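Local coordinates for protein mycosin-1 (Mycobacterium smegmatis, PDB 4KB5) that cleaves EspB as a subtilisin-like serine endopeptidase at the mycobacterial cell membrane and may regulate ESX-1 secretion and virulence, at residues 99-104 against 310-315; 66-71 against 107-112; 297-302 against 306-311. All blocks are in the same frame, centred on the assembly; numbering follows the deposited sequence.

Contact 1 of 3, residues 99-104 against 310-315; sequences DAHGTM and GTSFSA
H101 meets S312 and F313 where two helices of the subtilisin-like fold begin, helix 102-110 and helix 311-328. H101 and S312 are the probable histidine and serine of the charge-relay triad of this peptidase S8 enzyme, so this buried contact probably forms the core of the active site.

Aromatic packing comes first. The rings of H101 and F313 form an offset stack, with centroids 4.8 Å apart and planes at 23°. F313 CE1 lies over one face of the imidazole but toward its rim, and the tightest approach is F313 CZ to H101 CD2 at 3.7 Å. With CG anti to the backbone N (chi1 -168°), the H101 ring reaches away from its own helix start toward the other segment. H101 O lies at the phenyl edge, in the ring plane, 3.9 Å from F313 CE1. M104 CB packs obliquely against the phenyl ring, 4.0 Å from F313 CE1. L286 and I108 are further neighbours of F313.

The polar bonds lie outside the ring pair. ND1 of H101 is hydrogen-bonded to D70, the probable third triad member, a bond that restrains the ring's rotation, with CE1 and NE2 on the side facing S312. H101 stands at the N-cap of its helix, S312 in the first turn of the other. G310 is the N-cap there, and G310 O receives weak bonds from F313 N and S314 N.

Van der Waals contact of histidine with serine runs through carbon: S312 CB sits at the imidazole edge, in its plane, 3.5 Å from H101 CE1. S312 OG, anti to its carbonyl carbon, stands 3.9 Å from H101 NE2, longer than a hydrogen bond.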
# COMPACT_ATOMS: atom_id res chain seq x y z
N ASP A 99 0.41 16.39 -3.81
CA ASP A 99 1.70 15.76 -3.54
C ASP A 99 2.35 15.04 -4.72
O ASP A 99 3.48 14.59 -4.59
CB ASP A 99 1.57 14.81 -2.35
CG ASP A 99 1.26 15.54 -1.06
OD1 ASP A 99 0.07 15.68 -0.71
OD2 ASP A 99 2.21 16.03 -0.42
N ALA A 100 1.66 14.94 -5.86
CA ALA A 100 2.15 14.17 -7.00
C ALA A 100 2.50 12.74 -6.58
O ALA A 100 3.65 12.29 -6.70
CB ALA A 100 3.35 14.86 -7.65
N HIS A 101 1.49 12.03 -6.08
CA HIS A 101 1.71 10.69 -5.59
C HIS A 101 0.51 9.81 -5.74
O HIS A 101 0.53 8.83 -6.50
CB HIS A 101 2.18 10.73 -4.14
CG HIS A 101 2.70 9.41 -3.67
ND1 HIS A 101 1.89 8.47 -3.16
CD2 HIS A 101 3.97 8.85 -3.74
CE1 HIS A 101 2.61 7.37 -2.88
NE2 HIS A 101 3.88 7.61 -3.24
N GLY A 102 -0.57 10.14 -5.04
CA GLY A 102 -1.78 9.32 -5.09
C GLY A 102 -2.32 9.11 -6.49
O GLY A 102 -2.85 8.04 -6.80
N THR A 103 -2.18 10.13 -7.34
CA THR A 103 -2.66 10.04 -8.72
C THR A 103 -1.94 8.91 -9.48
O THR A 103 -2.58 8.14 -10.19
CB THR A 103 -2.47 11.38 -9.50
OG1 THR A 103 -3.13 12.44 -8.79
CG2 THR A 103 -3.07 11.28 -10.89
N MET A 104 -0.64 8.84 -9.32
CA MET A 104 0.18 7.79 -9.95
C MET A 104 -0.04 6.40 -9.34
O MET A 104 0.05 5.38 -10.04
CB MET A 104 1.67 8.17 -9.87
CG MET A 104 2.06 9.30 -10.84
SD MET A 104 2.23 10.91 -10.04
CE MET A 104 3.89 10.78 -9.41
N GLY A 310 9.21 3.64 -5.14
CA GLY A 310 8.66 3.49 -3.79
C GLY A 310 7.75 2.30 -3.56
O GLY A 310 7.13 1.79 -4.49
N THR A 311 7.66 1.89 -2.29
CA THR A 311 6.82 0.75 -1.86
C THR A 311 5.31 0.94 -2.03
O THR A 311 4.59 -0.05 -2.21
CB THR A 311 7.15 0.30 -0.42
OG1 THR A 311 7.03 1.40 0.49
CG2 THR A 311 8.58 -0.26 -0.37
N SER A 312 4.83 2.18 -1.98
CA SER A 312 3.42 2.49 -2.29
C SER A 312 3.05 2.04 -3.70
O SER A 312 1.93 1.57 -3.94
CB SER A 312 3.14 4.00 -2.20
OG SER A 312 3.41 4.50 -0.91
N PHE A 313 3.98 2.25 -4.63
CA PHE A 313 3.80 1.83 -6.01
C PHE A 313 3.86 0.31 -6.17
O PHE A 313 3.06 -0.28 -6.92
CB PHE A 313 4.80 2.55 -6.93
CG PHE A 313 4.67 4.07 -6.92
CD1 PHE A 313 3.41 4.68 -6.86
CD2 PHE A 313 5.80 4.89 -6.95
CE1 PHE A 313 3.28 6.07 -6.84
CE2 PHE A 313 5.67 6.28 -6.94
CZ PHE A 313 4.42 6.87 -6.88
N SER A 314 4.79 -0.34 -5.46
CA SER A 314 4.81 -1.82 -5.40
C SER A 314 3.48 -2.35 -4.88
O SER A 314 2.88 -3.27 -5.46
CB SER A 314 5.94 -2.29 -4.49
OG SER A 314 7.18 -1.79 -4.93
N ALA A 315 3.00 -1.75 -3.78
CA ALA A 315 1.68 -2.10 -3.22
C ALA A 315 0.57 -1.92 -4.24
O ALA A 315 -0.31 -2.76 -4.33
CB ALA A 315 1.40 -1.28 -1.97

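Contact 2 of 3, residues 66-71 against 107-112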
# COMPACT_ATOMS: atom_id res chain seq x y z
N VAL A 66 -11.77 -0.47 -5.91
CA VAL A 66 -10.53 -0.35 -5.16
C VAL A 66 -10.43 1.03 -4.52
O VAL A 66 -10.55 2.06 -5.22
CB VAL A 66 -9.29 -0.58 -6.07
CG1 VAL A 66 -8.00 -0.53 -5.24
CG2 VAL A 66 -9.41 -1.91 -6.80
N ALA A 67 -10.23 1.03 -3.21
CA ALA A 67 -9.99 2.26 -2.48
C ALA A 67 -8.50 2.54 -2.43
O ALA A 67 -7.67 1.67 -2.11
CB ALA A 67 -10.56 2.17 -1.07
N VAL A 68 -8.15 3.78 -2.76
CA VAL A 68 -6.75 4.19 -2.76
C VAL A 68 -6.58 5.14 -1.60
O VAL A 68 -7.08 6.28 -1.63
CB VAL A 68 -6.38 4.84 -4.10
CG1 VAL A 68 -4.89 5.17 -4.14
CG2 VAL A 68 -6.76 3.93 -5.25
N ILE A 69 -5.91 4.68 -0.55
CA ILE A 69 -5.68 5.52 0.63
C ILE A 69 -4.27 6.09 0.53
O ILE A 69 -3.27 5.37 0.71
CB ILE A 69 -5.97 4.78 1.96
CG1 ILE A 69 -7.44 4.30 1.98
CG2 ILE A 69 -5.69 5.68 3.16
CD1 ILE A 69 -7.87 3.56 3.25
N ASP A 70 -4.18 7.37 0.19
CA ASP A 70 -2.92 7.95 -0.29
C ASP A 70 -2.99 9.48 -0.15
O ASP A 70 -3.59 9.99 0.81
CB ASP A 70 -2.73 7.53 -1.76
CG ASP A 70 -1.27 7.49 -2.20
OD1 ASP A 70 -0.57 8.53 -2.12
OD2 ASP A 70 -0.82 6.42 -2.67
N THR A 71 -2.42 10.21 -1.12
CA THR A 71 -2.34 11.67 -1.06
C THR A 71 -3.45 12.39 -1.84
O THR A 71 -3.32 13.57 -2.13
CB THR A 71 -0.98 12.21 -1.54
OG1 THR A 71 -0.83 11.99 -2.95
CG2 THR A 71 0.19 11.59 -0.76
N ALA A 107 -3.26 5.20 -10.90
CA ALA A 107 -3.07 4.87 -12.32
C ALA A 107 -2.39 3.51 -12.47
O ALA A 107 -2.75 2.74 -13.36
CB ALA A 107 -2.27 5.96 -13.03
N ILE A 108 -1.42 3.21 -11.61
CA ILE A 108 -0.84 1.85 -11.60
C ILE A 108 -1.92 0.78 -11.37
O ILE A 108 -1.95 -0.26 -12.05
CB ILE A 108 0.34 1.75 -10.62
CG1 ILE A 108 1.55 2.45 -11.26
CG2 ILE A 108 0.70 0.29 -10.31
CD1 ILE A 108 2.60 2.94 -10.29
N ILE A 109 -2.86 1.09 -10.47
CA ILE A 109 -3.89 0.13 -10.12
C ILE A 109 -4.86 -0.02 -11.28
O ILE A 109 -5.15 -1.14 -11.70
CB ILE A 109 -4.64 0.52 -8.81
CG1 ILE A 109 -3.72 0.41 -7.60
CG2 ILE A 109 -5.90 -0.33 -8.62
CD1 ILE A 109 -4.24 1.14 -6.37
N GLY A 110 -5.34 1.10 -11.80
CA GLY A 110 -6.49 1.06 -12.70
C GLY A 110 -6.46 1.99 -13.89
O GLY A 110 -7.47 2.15 -14.54
N GLY A 111 -5.31 2.62 -14.17
CA GLY A 111 -5.18 3.51 -15.33
C GLY A 111 -5.65 2.86 -16.62
O GLY A 111 -5.26 1.72 -16.93
N ARG A 112 -6.47 3.58 -17.39
CA ARG A 112 -6.99 3.06 -18.65
C ARG A 112 -5.90 3.09 -19.73
O ARG A 112 -4.93 3.85 -19.59
CB ARG A 112 -8.24 3.84 -19.10
CG ARG A 112 -9.54 3.36 -18.47
CD ARG A 112 -9.59 3.51 -16.94
NE ARG A 112 -10.93 3.16 -16.46
CZ ARG A 112 -11.24 2.64 -15.27
NH1 ARG A 112 -10.31 2.37 -14.36
NH2 ARG A 112 -12.51 2.39 -15.00
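I109 presents two methyl groups to strand 65-70, one for V66 and one for V68. With CG1 anti to the carbonyl carbon (chi1 -68°), I109 CG2 falls anti to the backbone N and meets V66 CG1 tip to tip at 4.0 Å. The side chains of I109 and V68 run past each other in opposite directions, I109 CD1 lying 3.9 Å from V68 CG2. V66 and V68 are alternate residues on one face of the strand, which is why one isoleucine touches both.

Further out, A316 of helix 311-328 and N178 of the neighbouring strand also contact I109. Helix 102-110 belongs to the connection between strands 82-86 and 127-132, the left-handed crossover known from subtilisin folds. Just past G110, R112 folds back: its NH1 bonds G110 O at 2.9 Å, nearly in the guanidinium plane, while NH2 reaches V126 O. At the C-terminal end of strand 65-70, D70 of the probable triad is held at both carboxylate oxygens. T71 N bonds D70 OD1 at 2.7 Å on the anti lone pair, an oxygen that also takes H101 ND1, and T105 OG1 bonds D70 OD2.

Methyl contact has no directional demand; shape governs the fit.

Contact 3 of 3, residues 297-302 against 306-311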
# COMPACT_ATOMS: atom_id res chain seq x y z
N ASN A 297 6.89 9.77 -15.62
CA ASN A 297 7.76 8.85 -14.90
C ASN A 297 8.72 9.50 -13.91
O ASN A 297 9.71 8.89 -13.49
CB ASN A 297 8.49 7.93 -15.88
CG ASN A 297 9.30 8.70 -16.91
OD1 ASN A 297 9.37 9.93 -16.87
ND2 ASN A 297 9.93 7.97 -17.83
N ALA A 298 8.43 10.74 -13.54
CA ALA A 298 9.28 11.49 -12.63
C ALA A 298 8.51 12.49 -11.79
O ALA A 298 7.35 12.81 -12.08
CB ALA A 298 10.40 12.20 -13.40
N THR A 299 9.14 12.96 -10.72
CA THR A 299 8.67 14.14 -10.02
C THR A 299 9.88 15.09 -9.94
O THR A 299 11.02 14.63 -10.08
CB THR A 299 8.16 13.83 -8.60
OG1 THR A 299 9.23 13.23 -7.84
CG2 THR A 299 6.95 12.88 -8.63
N PRO A 300 9.63 16.41 -9.76
CA PRO A 300 10.74 17.37 -9.69
C PRO A 300 11.63 17.15 -8.47
O PRO A 300 11.14 16.77 -7.41
CB PRO A 300 10.03 18.72 -9.58
CG PRO A 300 8.65 18.49 -10.09
CD PRO A 300 8.33 17.09 -9.67
N GLY A 301 12.92 17.38 -8.63
CA GLY A 301 13.88 17.30 -7.53
C GLY A 301 14.89 18.43 -7.63
O GLY A 301 14.94 19.13 -8.65
N GLU A 302 15.70 18.60 -6.59
CA GLU A 302 16.63 19.73 -6.48
C GLU A 302 17.64 19.81 -7.63
O GLU A 302 17.92 20.90 -8.13
CB GLU A 302 17.36 19.70 -5.14
CG GLU A 302 16.43 19.71 -3.93
CD GLU A 302 17.18 19.90 -2.63
OE1 GLU A 302 17.93 20.89 -2.51
OE2 GLU A 302 17.02 19.05 -1.72
N VAL A 306 13.40 13.25 -10.63
CA VAL A 306 13.71 12.00 -9.93
C VAL A 306 12.72 10.93 -10.39
O VAL A 306 11.51 11.17 -10.41
CB VAL A 306 13.64 12.21 -8.40
CG1 VAL A 306 13.83 10.90 -7.64
CG2 VAL A 306 14.71 13.21 -7.96
N PRO A 307 13.22 9.73 -10.76
CA PRO A 307 12.36 8.63 -11.20
C PRO A 307 11.29 8.26 -10.17
O PRO A 307 11.48 8.49 -8.98
CB PRO A 307 13.34 7.46 -11.39
CG PRO A 307 14.68 8.10 -11.56
CD PRO A 307 14.64 9.34 -10.72
N LEU A 308 10.17 7.70 -10.63
CA LEU A 308 9.12 7.25 -9.71
C LEU A 308 9.59 5.97 -9.00
O LEU A 308 9.72 4.93 -9.63
CB LEU A 308 7.81 7.00 -10.46
CG LEU A 308 7.17 8.17 -11.22
CD1 LEU A 308 5.83 7.74 -11.80
CD2 LEU A 308 7.00 9.41 -10.35
N ASN A 309 9.88 6.09 -7.71
CA ASN A 309 10.30 4.95 -6.89
C ASN A 309 9.44 4.85 -5.64
O ASN A 309 8.99 5.88 -5.12
CB ASN A 309 11.76 5.10 -6.44
CG ASN A 309 12.75 5.05 -7.60
OD1 ASN A 309 12.51 4.43 -8.64
ND2 ASN A 309 13.90 5.69 -7.42
N GLY A 310 9.21 3.64 -5.14
CA GLY A 310 8.66 3.49 -3.79
C GLY A 310 7.75 2.30 -3.56
O GLY A 310 7.13 1.79 -4.49
N THR A 311 7.66 1.89 -2.29
CA THR A 311 6.82 0.75 -1.86
C THR A 311 5.31 0.94 -2.03
O THR A 311 4.59 -0.05 -2.21
CB THR A 311 7.15 0.30 -0.42
OG1 THR A 311 7.03 1.40 0.49
CG2 THR A 311 8.58 -0.26 -0.37
O HOH W 1 10.56 6.59 -13.34
O HOH W 2 9.90 10.61 -7.87
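T299 and L308 meet because their first torsions turn methyls to the same place. In T299, chi1 of 59° wedges OG1 between the backbone N and the carbonyl carbon and leaves CG2 beside the N. L308, with CG anti to its carbonyl carbon (chi1 -59°), brings CD2 obliquely across to that methyl at 3.9 Å. On the way, L308 CG lies against the peptide of N297, 3.4 Å from its C.

T299 lies in, and L308 just after, the strands of a beta hairpin, 295-299 and 306-307. T299 and V306 are its antiparallel hydrogen-bonded pair: T299 N to V306 O is 3.0 Å, and V306 N to T299 O is 2.8 Å and almost straight. A298 and P307 form the non-hydrogen-bonded pair next to it. Beyond them, L308 N reaches N297 O at 3.1 Å from above the carbonyl plane, a bent bond. A water joins T299 OG1 to P307 O.

N297 and A298 form a classic beta bulge opposite T33, and the N297 amide bonds M35 and S38; all three partners are probably part of the N-terminal extension.

P307 sits at a non-hydrogen-bonded position, where its missing N-H costs no bond across the hairpin.

From the N terminus, strand 65-70 comes first, and contact 2 closes the loop from it to the end of helix 102-110. Contact 1 opens inside that loop, at 99-104, and closes only at 310-315, so the two cross and share the helix. Most of the central parallel sheet lies within the long loop of contact 1. Contact 3 nests at its far end, a short hairpin whose second segment runs on into G310 and T311, which contact 1 shares. Its side chains touch contact 1 directly, M104 CE lying 3.5 Å from L308 CD2, whereas contact 2 stays clear of it. Together they tie the sheet, the starts of both helices and the hairpin around one site.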